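Local coordinates for protein ketosynthase (Streptomyces sp. MSC090213JE08, PDB 6KXD) that probably extends acyl chains by condensing them with malonyl units on acyl carrier protein, as the ketosynthase of a highly reducing type II polyketide synthase, at residues 15-29 against 344-357. Numbering follows the deposited sequence.
Sequences FGVISSIGTGVEEYT and LGAIACGLAIEHGF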
ATOM      1  N   PHE A  15     -11.299  17.746  -3.956  1.00 45.00           N
ATOM      2  CA  PHE A  15     -11.526  16.896  -2.815  1.00 47.21           C
ATOM      3  C   PHE A  15     -12.788  16.090  -3.036  1.00 50.03           C
ATOM      4  O   PHE A  15     -13.833  16.637  -3.408  1.00 53.75           O
ATOM      5  CB  PHE A  15     -11.745  17.689  -1.521  1.00 47.35           C
ATOM      6  CG  PHE A  15     -10.589  18.537  -1.054  1.00 51.16           C
ATOM      7  CD1 PHE A  15      -9.281  18.124  -1.228  1.00 51.79           C
ATOM      8  CD2 PHE A  15     -10.817  19.729  -0.376  1.00 53.07           C
ATOM      9  CE1 PHE A  15      -8.226  18.895  -0.769  1.00 55.49           C
ATOM     10  CE2 PHE A  15      -9.763  20.486   0.104  1.00 57.64           C
ATOM     11  CZ  PHE A  15      -8.467  20.071  -0.096  1.00 56.00           C
ATOM     12  N   GLY A  16     -12.681  14.792  -2.799  1.00 42.58           N
ATOM     13  CA  GLY A  16     -13.798  13.931  -2.781  1.00 42.98           C
ATOM     14  C   GLY A  16     -13.878  13.253  -1.434  1.00 49.24           C
ATOM     15  O   GLY A  16     -12.873  12.734  -0.974  1.00 45.23           O
ATOM     16  N   VAL A  17     -15.081  13.209  -0.856  1.00 45.73           N
ATOM     17  CA  VAL A  17     -15.295  12.745   0.525  1.00 46.12           C
ATOM     18  C   VAL A  17     -16.574  11.914   0.612  1.00 47.33           C
ATOM     19  O   VAL A  17     -17.660  12.404   0.259  1.00 46.39           O
ATOM     20  CB  VAL A  17     -15.389  13.921   1.519  1.00 42.90           C
ATOM     21  CG1 VAL A  17     -15.635  13.392   2.935  1.00 46.37           C
ATOM     22  CG2 VAL A  17     -14.184  14.834   1.475  1.00 48.17           C
ATOM     23  N   ILE A  18     -16.425  10.699   1.142  1.00 43.29           N
ATOM     24  CA  ILE A  18     -17.432   9.808   1.625  1.00 43.50           C
ATOM     25  C   ILE A  18     -17.096   9.544   3.082  1.00 51.83           C
ATOM     26  O   ILE A  18     -16.136   8.854   3.343  1.00 49.89           O
ATOM     27  CB  ILE A  18     -17.439   8.458   0.892  1.00 52.16           C
ATOM     28  CG1 ILE A  18     -17.680   8.575  -0.615  1.00 55.46           C
ATOM     29  CG2 ILE A  18     -18.440   7.534   1.547  1.00 50.64           C
ATOM     30  CD1 ILE A  18     -19.127   8.719  -0.981  1.00 64.04           C
ATOM     31  N   SER A  19     -17.879  10.064   4.021  1.00 45.12           N
ATOM     32  CA  SER A  19     -17.479   9.958   5.423  1.00 44.14           C
ATOM     33  C   SER A  19     -18.718   9.805   6.293  1.00 53.78           C
ATOM     34  O   SER A  19     -19.844  10.098   5.857  1.00 48.78           O
ATOM     35  CB  SER A  19     -16.660  11.160   5.847  1.00 46.42           C
ATOM     36  OG  SER A  19     -17.486  12.189   6.366  1.00 48.47           O
ATOM     37  N   SER A  20     -18.445   9.411   7.535  1.00 52.38           N
ATOM     38  CA  SER A  20     -19.433   9.186   8.555  1.00 53.63           C
ATOM     39  C   SER A  20     -20.070  10.513   8.989  1.00 46.31           C
ATOM     40  O   SER A  20     -21.081  10.437   9.643  1.00 52.64           O
ATOM     41  CB  SER A  20     -18.835   8.430   9.728  1.00 48.93           C
ATOM     42  OG  SER A  20     -17.835   9.216  10.344  1.00 48.69           O
ATOM     43  N   ILE A  21     -19.479  11.675   8.643  1.00 48.26           N
ATOM     44  CA  ILE A  21     -19.980  12.991   9.023  1.00 50.50           C
ATOM     45  C   ILE A  21     -20.348  13.832   7.797  1.00 53.02           C
ATOM     46  O   ILE A  21     -20.498  15.078   7.915  1.00 50.68           O
ATOM     47  CB  ILE A  21     -19.000  13.759   9.933  1.00 49.33           C
ATOM     48  CG1 ILE A  21     -17.745  14.255   9.205  1.00 49.73           C
ATOM     49  CG2 ILE A  21     -18.670  12.905  11.146  1.00 52.50           C
ATOM     50  CD1 ILE A  21     -16.881  15.165  10.020  1.00 50.17           C
ATOM     51  N   GLY A  22     -20.490  13.195   6.631  1.00 52.50           N
ATOM     52  CA  GLY A  22     -20.814  13.944   5.440  1.00 51.96           C
ATOM     53  C   GLY A  22     -20.142  13.418   4.181  1.00 58.22           C
ATOM     54  O   GLY A  22     -19.015  12.920   4.208  1.00 47.83           O
ATOM     55  N   THR A  23     -20.863  13.572   3.073  1.00 54.80           N
ATOM     56  CA  THR A  23     -20.493  13.114   1.729  1.00 51.60           C
ATOM     57  C   THR A  23     -20.429  14.343   0.828  1.00 51.92           C
ATOM     58  O   THR A  23     -21.379  15.112   0.759  1.00 52.37           O
ATOM     59  CB  THR A  23     -21.502  12.070   1.237  1.00 57.44           C
ATOM     60  OG1 THR A  23     -21.372  10.891   2.030  1.00 60.99           O
ATOM     61  CG2 THR A  23     -21.313  11.725  -0.223  1.00 59.23           C
ATOM     62  N   GLY A  24     -19.283  14.550   0.184  1.00 47.28           N
ATOM     63  CA  GLY A  24     -18.988  15.728  -0.584  1.00 49.87           C
ATOM     64  C   GLY A  24     -18.329  16.795   0.260  1.00 48.11           C
ATOM     65  O   GLY A  24     -18.477  16.784   1.470  1.00 48.31           O
ATOM     66  N   VAL A  25     -17.590  17.682  -0.412  1.00 52.28           N
ATOM     67  CA  VAL A  25     -16.763  18.691   0.196  1.00 59.66           C
ATOM     68  C   VAL A  25     -17.634  19.603   1.081  1.00 60.59           C
ATOM     69  O   VAL A  25     -17.177  20.051   2.157  1.00 54.67           O
ATOM     70  CB  VAL A  25     -15.964  19.479  -0.867  1.00 64.53           C
ATOM     71  CG1 VAL A  25     -16.834  20.322  -1.786  1.00 71.45           C
ATOM     72  CG2 VAL A  25     -14.902  20.356  -0.232  1.00 70.69           C
ATOM     73  N   GLU A  26     -18.870  19.894   0.635  1.00 65.97           N
ATOM     74  CA  GLU A  26     -19.784  20.797   1.381  1.00 65.71           C
ATOM     75  C   GLU A  26     -20.215  20.143   2.691  1.00 56.72           C
ATOM     76  O   GLU A  26     -19.975  20.703   3.741  1.00 61.23           O
ATOM     77  CB  GLU A  26     -21.047  21.143   0.598  1.00 69.90           C
ATOM     78  CG  GLU A  26     -20.993  22.476  -0.103  1.00 81.41           C
ATOM     79  CD  GLU A  26     -22.306  22.757  -0.813  1.00 92.27           C
ATOM     80  OE1 GLU A  26     -23.322  23.021  -0.111  1.00 85.45           O
ATOM     81  OE2 GLU A  26     -22.326  22.646  -2.058  1.00 92.12           O
ATOM     82  N   GLU A  27     -20.860  18.976   2.584  1.00 52.85           N
ATOM     83  CA  GLU A  27     -21.320  18.179   3.726  1.00 50.80           C
ATOM     84  C   GLU A  27     -20.162  17.971   4.716  1.00 62.92           C
ATOM     85  O   GLU A  27     -20.378  17.924   5.918  1.00 53.23           O
ATOM     86  CB  GLU A  27     -21.822  16.815   3.279  1.00 59.94           C
ATOM     87  CG  GLU A  27     -23.327  16.635   3.168  1.00 62.31           C
ATOM     88  CD  GLU A  27     -23.809  15.314   3.767  1.00 73.07           C
ATOM     89  OE1 GLU A  27     -24.441  15.343   4.844  1.00 83.53           O
ATOM     90  OE2 GLU A  27     -23.550  14.246   3.170  1.00 75.66           O
ATOM     91  N   TYR A  28     -18.933  17.814   4.204  1.00 51.34           N
ATOM     92  CA  TYR A  28     -17.809  17.413   5.048  1.00 48.52           C
ATOM     93  C   TYR A  28     -17.258  18.633   5.762  1.00 46.66           C
ATOM     94  O   TYR A  28     -16.992  18.570   6.945  1.00 48.50           O
ATOM     95  CB  TYR A  28     -16.708  16.745   4.221  1.00 51.30           C
ATOM     96  CG  TYR A  28     -15.547  16.205   5.026  1.00 46.34           C
ATOM     97  CD1 TYR A  28     -15.751  15.239   5.988  1.00 46.58           C
ATOM     98  CD2 TYR A  28     -14.249  16.604   4.764  1.00 49.85           C
ATOM     99  CE1 TYR A  28     -14.695  14.705   6.717  1.00 46.75           C
ATOM    100  CE2 TYR A  28     -13.176  16.076   5.468  1.00 47.81           C
ATOM    101  CZ  TYR A  28     -13.405  15.139   6.463  1.00 52.44           C
ATOM    102  OH  TYR A  28     -12.351  14.591   7.142  1.00 46.79           O
ATOM    103  N   THR A  29     -17.116  19.750   5.040  1.00 48.52           N
ATOM    104  CA  THR A  29     -16.751  20.984   5.668  1.00 54.43           C
ATOM    105  C   THR A  29     -17.764  21.336   6.779  1.00 58.99           C
ATOM    106  O   THR A  29     -17.366  21.895   7.814  1.00 58.15           O
ATOM    107  CB  THR A  29     -16.669  22.127   4.661  1.00 57.01           C
ATOM    108  OG1 THR A  29     -15.872  21.687   3.557  1.00 57.52           O
ATOM    109  CG2 THR A  29     -16.083  23.375   5.274  1.00 57.05           C
ATOM    110  N   LEU A 344      -8.878  11.581   4.838  1.00 39.06           N
ATOM    111  CA  LEU A 344      -9.971  12.429   5.407  1.00 45.58           C
ATOM    112  C   LEU A 344      -9.376  13.515   6.303  1.00 43.67           C
ATOM    113  O   LEU A 344      -9.758  14.655   6.182  1.00 44.88           O
ATOM    114  CB  LEU A 344     -10.999  11.565   6.129  1.00 43.32           C
ATOM    115  CG  LEU A 344     -11.868  10.723   5.196  1.00 42.85           C
ATOM    116  CD1 LEU A 344     -12.689   9.687   5.947  1.00 47.32           C
ATOM    117  CD2 LEU A 344     -12.734  11.611   4.295  1.00 47.13           C
ATOM    118  N   GLY A 345      -8.326  13.202   7.066  1.00 44.87           N
ATOM    119  CA  GLY A 345      -7.573  14.242   7.799  1.00 44.07           C
ATOM    120  C   GLY A 345      -6.937  15.273   6.896  1.00 43.70           C
ATOM    121  O   GLY A 345      -6.994  16.513   7.160  1.00 48.22           O
ATOM    122  N   ALA A 346      -6.270  14.811   5.829  1.00 42.31           N
ATOM    123  CA  ALA A 346      -5.675  15.710   4.876  1.00 40.87           C
ATOM    124  C   ALA A 346      -6.720  16.684   4.311  1.00 44.34           C
ATOM    125  O   ALA A 346      -6.411  17.859   4.092  1.00 44.68           O
ATOM    126  CB  ALA A 346      -5.010  14.935   3.750  1.00 40.77           C
ATOM    127  N   ILE A 347      -7.898  16.162   3.958  1.00 43.89           N
ATOM    128  CA  ILE A 347      -8.922  16.993   3.350  1.00 45.80           C
ATOM    129  C   ILE A 347      -9.385  18.022   4.397  1.00 48.87           C
ATOM    130  O   ILE A 347      -9.482  19.204   4.098  1.00 52.18           O
ATOM    131  CB  ILE A 347     -10.071  16.163   2.775  1.00 47.12           C
ATOM    132  CG1 ILE A 347      -9.578  15.336   1.594  1.00 44.54           C
ATOM    133  CG2 ILE A 347     -11.233  17.067   2.340  1.00 46.06           C
ATOM    134  CD1 ILE A 347     -10.582  14.324   1.103  1.00 43.18           C
ATOM    135  N   ALA A 348      -9.618  17.554   5.624  1.00 49.83           N
ATOM    136  CA  ALA A 348      -9.987  18.412   6.737  1.00 49.22           C
ATOM    137  C   ALA A 348      -8.962  19.546   6.879  1.00 53.60           C
ATOM    138  O   ALA A 348      -9.339  20.723   7.014  1.00 55.84           O
ATOM    139  CB  ALA A 348     -10.136  17.592   7.981  1.00 48.18           C
ATOM    140  N   CYS A 349      -7.676  19.201   6.753  1.00 49.35           N
ATOM    141  CA  CYS A 349      -6.569  20.150   6.799  1.00 47.03           C
ATOM    142  C   CYS A 349      -6.616  21.150   5.654  1.00 53.39           C
ATOM    143  O   CYS A 349      -6.325  22.342   5.862  1.00 53.89           O
ATOM    144  CB  CYS A 349      -5.220  19.454   6.785  1.00 46.95           C
ATOM    145  SG  CYS A 349      -4.905  18.649   8.360  1.00 50.77           S
ATOM    146  N   GLY A 350      -6.936  20.668   4.456  1.00 51.49           N
ATOM    147  CA  GLY A 350      -6.997  21.553   3.349  1.00 55.21           C
ATOM    148  C   GLY A 350      -8.169  22.509   3.493  1.00 47.77           C
ATOM    149  O   GLY A 350      -8.081  23.675   3.114  1.00 51.67           O
ATOM    150  N   LEU A 351      -9.282  21.978   3.995  1.00 51.27           N
ATOM    151  CA  LEU A 351     -10.526  22.738   4.148  1.00 48.58           C
ATOM    152  C   LEU A 351     -10.353  23.758   5.282  1.00 56.28           C
ATOM    153  O   LEU A 351     -10.878  24.902   5.226  1.00 53.94           O
ATOM    154  CB  LEU A 351     -11.642  21.748   4.440  1.00 50.60           C
ATOM    155  CG  LEU A 351     -12.134  20.950   3.242  1.00 49.15           C
ATOM    156  CD1 LEU A 351     -13.145  19.905   3.669  1.00 49.60           C
ATOM    157  CD2 LEU A 351     -12.710  21.870   2.162  1.00 50.35           C
ATOM    158  N   ALA A 352      -9.589  23.351   6.297  1.00 56.74           N
ATOM    159  CA  ALA A 352      -9.280  24.194   7.432  1.00 54.35           C
ATOM    160  C   ALA A 352      -8.498  25.395   6.930  1.00 57.51           C
ATOM    161  O   ALA A 352      -8.816  26.517   7.350  1.00 53.65           O
ATOM    162  CB  ALA A 352      -8.514  23.454   8.493  1.00 53.09           C
ATOM    163  N   ILE A 353      -7.519  25.147   6.040  1.00 52.20           N
ATOM    164  CA  ILE A 353      -6.701  26.177   5.394  1.00 54.31           C
ATOM    165  C   ILE A 353      -7.597  27.139   4.614  1.00 51.07           C
ATOM    166  O   ILE A 353      -7.481  28.343   4.812  1.00 65.79           O
ATOM    167  CB  ILE A 353      -5.620  25.579   4.473  1.00 55.96           C
ATOM    168  CG1 ILE A 353      -4.417  25.084   5.281  1.00 61.35           C
ATOM    169  CG2 ILE A 353      -5.208  26.571   3.401  1.00 59.77           C
ATOM    170  CD1 ILE A 353      -3.580  24.051   4.559  1.00 60.24           C
ATOM    171  N   GLU A 354      -8.418  26.577   3.720  1.00 49.73           N
ATOM    172  CA  GLU A 354      -9.246  27.281   2.754  1.00 57.05           C
ATOM    173  C   GLU A 354     -10.292  28.153   3.472  1.00 57.99           C
ATOM    174  O   GLU A 354     -10.534  29.272   3.048  1.00 59.84           O
ATOM    175  CB  GLU A 354      -9.908  26.245   1.839  1.00 62.72           C
ATOM    176  CG  GLU A 354     -10.578  26.816   0.599  1.00 73.58           C
ATOM    177  CD  GLU A 354     -11.328  25.787  -0.246  1.00 73.57           C
ATOM    178  OE1 GLU A 354     -11.492  24.644   0.213  1.00 82.73           O
ATOM    179  OE2 GLU A 354     -11.769  26.133  -1.360  1.00 76.39           O
ATOM    180  N   HIS A 355     -10.907  27.625   4.542  1.00 52.58           N
ATOM    181  CA  HIS A 355     -12.084  28.216   5.191  1.00 55.20           C
ATOM    182  C   HIS A 355     -11.715  28.893   6.520  1.00 56.58           C
ATOM    183  O   HIS A 355     -12.588  29.425   7.180  1.00 60.97           O
ATOM    184  CB  HIS A 355     -13.188  27.162   5.362  1.00 57.21           C
ATOM    185  CG  HIS A 355     -13.731  26.713   4.052  1.00 67.63           C
ATOM    186  ND1 HIS A 355     -14.501  27.543   3.260  1.00 63.21           N
ATOM    187  CD2 HIS A 355     -13.539  25.574   3.342  1.00 63.36           C
ATOM    188  CE1 HIS A 355     -14.794  26.915   2.136  1.00 62.27           C
ATOM    189  NE2 HIS A 355     -14.223  25.709   2.169  1.00 61.20           N
ATOM    190  N   GLY A 356     -10.425  28.897   6.880  1.00 61.02           N
ATOM    191  CA  GLY A 356      -9.918  29.628   8.036  1.00 59.25           C
ATOM    192  C   GLY A 356     -10.552  29.127   9.324  1.00 64.92           C
ATOM    193  O   GLY A 356     -10.978  29.909  10.160  1.00 59.48           O
ATOM    194  N   PHE A 357     -10.595  27.800   9.495  1.00 61.31           N
ATOM    195  CA  PHE A 357     -11.051  27.205  10.753  1.00 59.75           C
ATOM    196  C   PHE A 357     -10.153  26.042  11.188  1.00 60.55           C
ATOM    197  O   PHE A 357      -9.371  25.515  10.419  1.00 59.31           O
ATOM    198  CB  PHE A 357     -12.492  26.732  10.640  1.00 60.12           C
ATOM    199  CG  PHE A 357     -12.678  25.427   9.917  1.00 59.71           C
ATOM    200  CD1 PHE A 357     -12.699  24.229  10.614  1.00 54.82           C
ATOM    201  CD2 PHE A 357     -12.886  25.407   8.550  1.00 60.70           C
ATOM    202  CE1 PHE A 357     -12.902  23.034   9.946  1.00 56.28           C
ATOM    203  CE2 PHE A 357     -13.110  24.209   7.889  1.00 53.81           C
ATOM    204  CZ  PHE A 357     -13.096  23.026   8.587  1.00 54.25           C
TER
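Tyr28 reaches from helix 24-29 into a hole lined by Leu344, Ile347, Ala348 and Leu351, a single knob-into-hole fit, Tyr28 being the knob, between two helix segments that run nearly at right angles (81°). Its CG stands anti to the backbone N (chi1 -176°), which sends the ring out to helix 344-355, where the hydroxyl donates to Leu344 O at 2.8 Å. The donor sits well above the carbonyl plane, and the same oxygen also accepts the helical N-H of Ala348; a buried phenol is thus satisfied without breaking the helix. Leu351 CD1 lies 3.6 Å from Tyr28 CD2, while Val17 CG1 rests on one face of the ring.

The strand adds further tight packing. Ile347 CG2 presses over a face of Phe15, 4.0 Å from the ring centroid, in a CH-pi contact, and Leu351 CD2 meets the edge of the same ring. Gly350, with no side chain, brings its CA to 4.0 Å from Phe15 CZ. Ile347 CD1 also meets Val17 CG2, and Leu344 CD2 touches Val17 CG1 at 3.7 Å. Thr29 belongs to this close-packed part through OG1, which lies 3.3 Å from Leu351 CD1 and donates a hydrogen bond to Val25 O at 2.5 Å.

Packing thins toward the solvent side, where Thr29 CG2 makes just loose contacts with the exposed His355, 3.9 Å to CD2, and with Phe357.

The whole illustrates how a thiolase-like fold joins its N- and C-terminal halves: helix 344-355 packs against strand 387-394 through Cys349 and Ile353, while strand 15-19 pairs with strand 234-242, Ile18 touches helix 77-93, and Leu334 of helix 331-334 touches both Tyr28 and Leu344.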